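Local coordinates for protein peptidyl-prolyl cis-trans isomerase ([Pseudomonas syringae] pv. tomato str. DC3000, PDB 5XB0) that probably catalyses the cis-trans isomerisation of peptide bonds preceding proline, this chain holding the FKBP-type domain of a longer protein, at residues 51-56 with 127-132; 96-101 with 121-126. All coordinates share one frame; numbering follows the deposited sequence.

Contact 1 of 2, residues 51-56 with 127-132; sequences RVEVRY and ELIAVS
At the edge of the Arg55 guanidinium, near its plane, sits the Glu127 carboxylate; the two planes are turned 42° apart, and NH1 meets Glu127 OE2 at 3.3 Å in a salt bridge whose hydrogen bond is weak. Ile129 CD1 approaches the same NH1 obliquely. The long side chains of Arg55 and Glu127 run side by side, and such charged chains suit the solvent-facing Arg55 end of the sheet. At the other end, the edge of the Arg51 guanidinium receives Ser132: NH1 donates to Ser132 OG at 3.1 Å, and the bend of the arginine at chi3 curls the group back to reach that small hydroxyl. Between these pairs the Glu53 carboxylate uses OE1 to touch Ala130 CB, 3.5 Å away, and Ile129 CG2. Trp74 of strand 73-76 lies against Arg51, Glu53 and Ser132.

The strands are antiparallel, and a classic beta bulge interrupts their ladder, as Ile129 and Ala130 both face Glu53. Glu53 O therefore takes two N-H groups, a good bond from Ile129 N at 2.8 Å and a weak one from Ala130 N at 3.4 Å. Ile129 departs from extended geometry, with psi at -38°, and the register shifts by one residue. Within the FKBP domain this joins the C-terminal strand to strand 51-59.

On the opposite face, Leu128 CD1 lies 3.7 Å from Val52 CB and 3.8 Å from Val54 CG1. The anti first torsion of Leu128 (chi1 -176°) sets CG, and the turn at chi2 then brings CD1 to both valines, compact branched residues fitted to a buried strand face; Phe75 packs against Val54.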
loop_
_atom_site.group_PDB
_atom_site.type_symbol
_atom_site.label_atom_id
_atom_site.label_comp_id
_atom_site.label_asym_id
_atom_site.label_seq_id
_atom_site.Cartn_x
_atom_site.Cartn_y
_atom_site.Cartn_z
ATOM N N ARG A 51 -16.364 2.508 -0.988
ATOM C CA ARG A 51 -15.448 3.410 -1.666
ATOM C C ARG A 51 -14.673 4.262 -0.669
ATOM O O ARG A 51 -15.173 4.582 0.407
ATOM C CB ARG A 51 -16.206 4.329 -2.631
ATOM C CG ARG A 51 -17.014 3.603 -3.694
ATOM C CD ARG A 51 -18.087 4.510 -4.267
ATOM N NE ARG A 51 -17.561 5.475 -5.228
ATOM C CZ ARG A 51 -17.728 6.793 -5.141
ATOM N NH1 ARG A 51 -18.402 7.321 -4.125
ATOM N NH2 ARG A 51 -17.220 7.586 -6.074
ATOM N N VAL A 52 -13.453 4.618 -1.052
ATOM C CA VAL A 52 -12.614 5.536 -0.293
ATOM C C VAL A 52 -12.272 6.746 -1.137
ATOM O O VAL A 52 -12.053 6.637 -2.343
ATOM C CB VAL A 52 -11.307 4.860 0.188
ATOM C CG1 VAL A 52 -11.632 3.742 1.153
ATOM C CG2 VAL A 52 -10.467 4.318 -0.987
ATOM N N GLU A 53 -12.260 7.911 -0.508
ATOM C CA GLU A 53 -11.765 9.113 -1.166
ATOM C C GLU A 53 -10.437 9.424 -0.511
ATOM O O GLU A 53 -10.378 9.640 0.701
ATOM C CB GLU A 53 -12.741 10.283 -1.031
ATOM C CG GLU A 53 -12.360 11.484 -1.900
ATOM C CD GLU A 53 -13.209 12.718 -1.629
ATOM O OE1 GLU A 53 -13.722 12.871 -0.501
ATOM O OE2 GLU A 53 -13.374 13.544 -2.556
ATOM N N VAL A 54 -9.365 9.435 -1.302
ATOM C CA VAL A 54 -8.027 9.518 -0.743
ATOM C C VAL A 54 -7.135 10.536 -1.443
ATOM O O VAL A 54 -7.354 10.883 -2.599
ATOM C CB VAL A 54 -7.308 8.147 -0.800
ATOM C CG1 VAL A 54 -8.004 7.144 0.131
ATOM C CG2 VAL A 54 -7.240 7.629 -2.251
ATOM N N ARG A 55 -6.141 11.023 -0.711
ATOM C CA ARG A 55 -4.922 11.535 -1.315
ATOM C C ARG A 55 -3.868 10.476 -1.089
ATOM O O ARG A 55 -3.871 9.815 -0.046
ATOM C CB ARG A 55 -4.475 12.849 -0.679
ATOM C CG ARG A 55 -5.411 13.998 -0.847
ATOM C CD ARG A 55 -4.752 15.267 -0.334
ATOM N NE ARG A 55 -5.547 16.430 -0.682
ATOM C CZ ARG A 55 -6.507 16.918 0.087
ATOM N NH1 ARG A 55 -6.772 16.350 1.256
ATOM N NH2 ARG A 55 -7.191 17.980 -0.304
ATOM N N TYR A 56 -2.950 10.313 -2.035
ATOM C CA TYR A 56 -1.934 9.287 -1.864
ATOM C C TYR A 56 -0.662 9.591 -2.638
ATOM O O TYR A 56 -0.668 10.302 -3.636
ATOM C CB TYR A 56 -2.466 7.909 -2.278
ATOM C CG TYR A 56 -2.707 7.758 -3.763
ATOM C CD1 TYR A 56 -3.896 8.195 -4.337
ATOM C CD2 TYR A 56 -1.748 7.186 -4.596
ATOM C CE1 TYR A 56 -4.124 8.081 -5.711
ATOM C CE2 TYR A 56 -1.966 7.069 -5.976
ATOM C CZ TYR A 56 -3.164 7.504 -6.519
ATOM O OH TYR A 56 -3.395 7.395 -7.876
ATOM N N GLU A 127 -3.898 9.605 2.835
ATOM C CA GLU A 127 -4.805 10.362 3.693
ATOM C C GLU A 127 -6.233 9.983 3.334
ATOM O O GLU A 127 -6.632 10.093 2.173
ATOM C CB GLU A 127 -4.606 11.870 3.537
ATOM C CG GLU A 127 -5.518 12.660 4.484
ATOM C CD GLU A 127 -5.342 14.158 4.389
ATOM O OE1 GLU A 127 -5.734 14.846 5.360
ATOM O OE2 GLU A 127 -4.828 14.643 3.353
ATOM N N LEU A 128 -7.000 9.517 4.315
ATOM C CA LEU A 128 -8.374 9.123 4.028
ATOM C C LEU A 128 -9.307 10.318 4.270
ATOM O O LEU A 128 -9.508 10.757 5.403
ATOM C CB LEU A 128 -8.777 7.916 4.876
ATOM C CG LEU A 128 -10.166 7.351 4.584
ATOM C CD1 LEU A 128 -10.329 6.863 3.128
ATOM C CD2 LEU A 128 -10.468 6.227 5.543
ATOM N N ILE A 129 -9.869 10.844 3.191
ATOM C CA ILE A 129 -10.666 12.063 3.247
ATOM C C ILE A 129 -12.133 11.771 3.541
ATOM O O ILE A 129 -12.803 12.520 4.266
ATOM C CB ILE A 129 -10.557 12.842 1.919
ATOM C CG1 ILE A 129 -9.093 13.115 1.583
ATOM C CG2 ILE A 129 -11.342 14.147 1.975
ATOM C CD1 ILE A 129 -8.377 13.877 2.652
ATOM N N ALA A 130 -12.629 10.680 2.963
ATOM C CA ALA A 130 -14.025 10.297 3.104
ATOM C C ALA A 130 -14.217 8.845 2.681
ATOM O O ALA A 130 -13.374 8.255 2.015
ATOM C CB ALA A 130 -14.919 11.207 2.278
ATOM N N VAL A 131 -15.329 8.270 3.107
ATOM C CA VAL A 131 -15.722 6.943 2.661
ATOM C C VAL A 131 -17.183 6.988 2.265
ATOM O O VAL A 131 -17.918 7.895 2.660
ATOM C CB VAL A 131 -15.517 5.857 3.747
ATOM C CG1 VAL A 131 -14.045 5.796 4.197
ATOM C CG2 VAL A 131 -16.450 6.090 4.918
ATOM N N SER A 132 -17.610 6.000 1.492
ATOM C CA SER A 132 -19.014 5.881 1.131
ATOM C C SER A 132 -19.316 4.439 0.793
ATOM O O SER A 132 -18.407 3.592 0.754
ATOM C CB SER A 132 -19.370 6.779 -0.055
ATOM O OG SER A 132 -19.032 6.149 -1.271
#

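Contact 2 of 2, residues 96-101 with 121-126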
loop_
_atom_site.group_PDB
_atom_site.type_symbol
_atom_site.label_atom_id
_atom_site.label_comp_id
_atom_site.label_asym_id
_atom_site.label_seq_id
_atom_site.Cartn_x
_atom_site.Cartn_y
_atom_site.Cartn_z
ATOM N N LYS A 96 -3.963 9.659 8.524
ATOM C CA LYS A 96 -2.891 9.617 7.524
ATOM C C LYS A 96 -1.999 8.443 7.892
ATOM O O LYS A 96 -1.444 8.404 9.002
ATOM C CB LYS A 96 -2.073 10.914 7.495
ATOM C CG LYS A 96 -2.872 12.180 7.211
ATOM C CD LYS A 96 -1.945 13.304 6.728
ATOM C CE LYS A 96 -2.456 14.684 7.124
ATOM N NZ LYS A 96 -2.334 14.918 8.593
ATOM N N TRP A 97 -1.882 7.488 6.972
ATOM C CA TRP A 97 -1.160 6.237 7.186
ATOM C C TRP A 97 -0.059 6.012 6.166
ATOM O O TRP A 97 -0.205 6.373 4.998
ATOM C CB TRP A 97 -2.116 5.042 7.113
ATOM C CG TRP A 97 -2.923 4.807 8.348
ATOM C CD1 TRP A 97 -2.991 5.605 9.457
ATOM C CD2 TRP A 97 -3.765 3.681 8.608
ATOM N NE1 TRP A 97 -3.829 5.040 10.397
ATOM C CE2 TRP A 97 -4.303 3.853 9.903
ATOM C CE3 TRP A 97 -4.106 2.530 7.876
ATOM C CZ2 TRP A 97 -5.186 2.934 10.476
ATOM C CZ3 TRP A 97 -4.966 1.608 8.457
ATOM C CH2 TRP A 97 -5.494 1.822 9.744
ATOM N N ARG A 98 1.031 5.391 6.617
ATOM C CA ARG A 98 2.030 4.817 5.732
ATOM C C ARG A 98 1.759 3.325 5.652
ATOM O O ARG A 98 1.583 2.670 6.679
ATOM C CB ARG A 98 3.447 5.102 6.252
ATOM C CG ARG A 98 4.568 4.426 5.457
ATOM C CD ARG A 98 5.911 4.981 5.942
ATOM N NE ARG A 98 7.060 4.601 5.128
ATOM C CZ ARG A 98 7.724 3.466 5.301
ATOM N NH1 ARG A 98 7.311 2.616 6.232
ATOM N NH2 ARG A 98 8.778 3.172 4.543
ATOM N N LEU A 99 1.647 2.810 4.436
ATOM C CA LEU A 99 1.461 1.377 4.211
ATOM C C LEU A 99 2.617 0.821 3.417
ATOM O O LEU A 99 2.969 1.372 2.378
ATOM C CB LEU A 99 0.165 1.095 3.445
ATOM C CG LEU A 99 -1.161 1.503 4.068
ATOM C CD1 LEU A 99 -2.306 1.083 3.143
ATOM C CD2 LEU A 99 -1.327 0.869 5.450
ATOM N N VAL A 100 3.180 -0.289 3.872
ATOM C CA VAL A 100 4.143 -1.030 3.072
ATOM C C VAL A 100 3.468 -2.326 2.669
ATOM O O VAL A 100 3.044 -3.097 3.525
ATOM C CB VAL A 100 5.450 -1.328 3.833
ATOM C CG1 VAL A 100 6.457 -2.002 2.910
ATOM C CG2 VAL A 100 6.046 -0.040 4.386
ATOM N N ILE A 101 3.355 -2.546 1.367
ATOM C CA ILE A 101 2.542 -3.636 0.838
ATOM C C ILE A 101 3.436 -4.625 0.103
ATOM O O ILE A 101 4.135 -4.245 -0.846
ATOM C CB ILE A 101 1.442 -3.074 -0.103
ATOM C CG1 ILE A 101 0.596 -2.050 0.674
ATOM C CG2 ILE A 101 0.578 -4.184 -0.679
ATOM C CD1 ILE A 101 -0.473 -1.370 -0.145
ATOM N N PRO A 121 7.791 -4.707 -3.541
ATOM C CA PRO A 121 6.913 -4.158 -2.502
ATOM C C PRO A 121 6.684 -2.661 -2.726
ATOM O O PRO A 121 7.549 -1.989 -3.280
ATOM C CB PRO A 121 7.680 -4.429 -1.205
ATOM C CG PRO A 121 9.116 -4.553 -1.625
ATOM C CD PRO A 121 9.135 -5.046 -3.043
ATOM N N LEU A 122 5.525 -2.152 -2.328
ATOM C CA LEU A 122 5.182 -0.752 -2.586
ATOM C C LEU A 122 4.988 0.003 -1.284
ATOM O O LEU A 122 4.477 -0.553 -0.315
ATOM C CB LEU A 122 3.911 -0.658 -3.430
ATOM C CG LEU A 122 3.933 -1.413 -4.763
ATOM C CD1 LEU A 122 2.613 -1.216 -5.505
ATOM C CD2 LEU A 122 5.111 -0.925 -5.602
ATOM N N VAL A 123 5.381 1.274 -1.271
ATOM C CA VAL A 123 5.224 2.113 -0.084
ATOM C C VAL A 123 4.258 3.241 -0.388
ATOM O O VAL A 123 4.499 4.035 -1.287
ATOM C CB VAL A 123 6.566 2.701 0.374
ATOM C CG1 VAL A 123 6.387 3.493 1.649
ATOM C CG2 VAL A 123 7.596 1.574 0.571
ATOM N N PHE A 124 3.148 3.284 0.341
ATOM C CA PHE A 124 2.144 4.329 0.142
ATOM C C PHE A 124 2.061 5.263 1.325
ATOM O O PHE A 124 2.169 4.835 2.467
ATOM C CB PHE A 124 0.761 3.719 -0.071
ATOM C CG PHE A 124 0.585 3.057 -1.392
ATOM C CD1 PHE A 124 0.121 3.779 -2.478
ATOM C CD2 PHE A 124 0.848 1.707 -1.546
ATOM C CE1 PHE A 124 -0.058 3.159 -3.712
ATOM C CE2 PHE A 124 0.679 1.087 -2.782
ATOM C CZ PHE A 124 0.218 1.818 -3.859
ATOM N N GLU A 125 1.854 6.545 1.054
ATOM C CA GLU A 125 1.350 7.426 2.089
ATOM C C GLU A 125 -0.068 7.813 1.686
ATOM O O GLU A 125 -0.276 8.263 0.571
ATOM C CB GLU A 125 2.253 8.645 2.259
ATOM C CG GLU A 125 3.609 8.259 2.843
ATOM C CD GLU A 125 4.318 9.405 3.534
ATOM O OE1 GLU A 125 3.653 10.412 3.867
ATOM O OE2 GLU A 125 5.542 9.289 3.754
ATOM N N ILE A 126 -1.031 7.598 2.582
ATOM C CA ILE A 126 -2.445 7.757 2.260
ATOM C C ILE A 126 -3.150 8.612 3.298
ATOM O O ILE A 126 -3.001 8.387 4.491
ATOM C CB ILE A 126 -3.156 6.390 2.181
ATOM C CG1 ILE A 126 -2.498 5.509 1.120
ATOM C CG2 ILE A 126 -4.646 6.564 1.902
ATOM C CD1 ILE A 126 -3.051 4.118 1.069
#
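Leu99 and Phe124 exchange both backbone bonds of a hydrogen-bonded antiparallel pair: Phe124 N gives to Leu99 O at 2.8 Å and Leu99 N to Phe124 O at 2.9 Å. Trp97 with Ile126 and Ile101 with Leu122 repeat the exchange, and six N-H groups thus find six carbonyls in regular register. Each of the six oxygens also takes a CA-H contact, as Phe124 O does from Arg98 CA at 3.3 Å. The backbones of Arg98 and Val100 bond to Thr36 and Leu34 of strand 34-37.

On the face of Arg98, Val100 and Val123, the arginine chain, CG anti to the backbone N (chi1 175°) and extended to NE, lays its guanidinium face over Val123 CG1, 3.7 Å from NE; NH1 forms a salt bridge with Glu20, so the arginine covers an apolar residue and still pairs its charge. Lys96 NZ bonds Thr39.

Apolar residues suit the face of Leu99, Ile101, Phe124 and Ile126, where Trp97 NE1 bonds Glu37. Ile101 CD1 meets Phe124 CD2 obliquely at 3.6 Å, and Leu99 CD1 touches Ile126 CD1. The Phe124 ring stands edge-to-face to Trp84; a tartaric acid, probably from the crystallisation liquor, lies about 4 Å from its side chain. A curved antiparallel sheet packing its apolar face against a short helix, here 82-87, is typical of the FKBP fold.

From the N terminus, the chain passes helix 6-21 and strand 34-37 before it enters strand 51-59, the first half of contact 1. It then runs through strands 65-68 and 73-76 and helix 82-87 to strand 96-101, where contact 2 begins. A loop of about twenty residues returns as strand 122-132, whose first half closes contact 2 and whose second half closes contact 1. The shorter loop is thus nested within the longer one. Strand 122-132 lies between strands 51-59 and 96-101 in the sheet, and the contact centres are about 14 Å apart. The two contacts meet where Val54 CG1 packs on Ile126 CG2 at 3.8 Å.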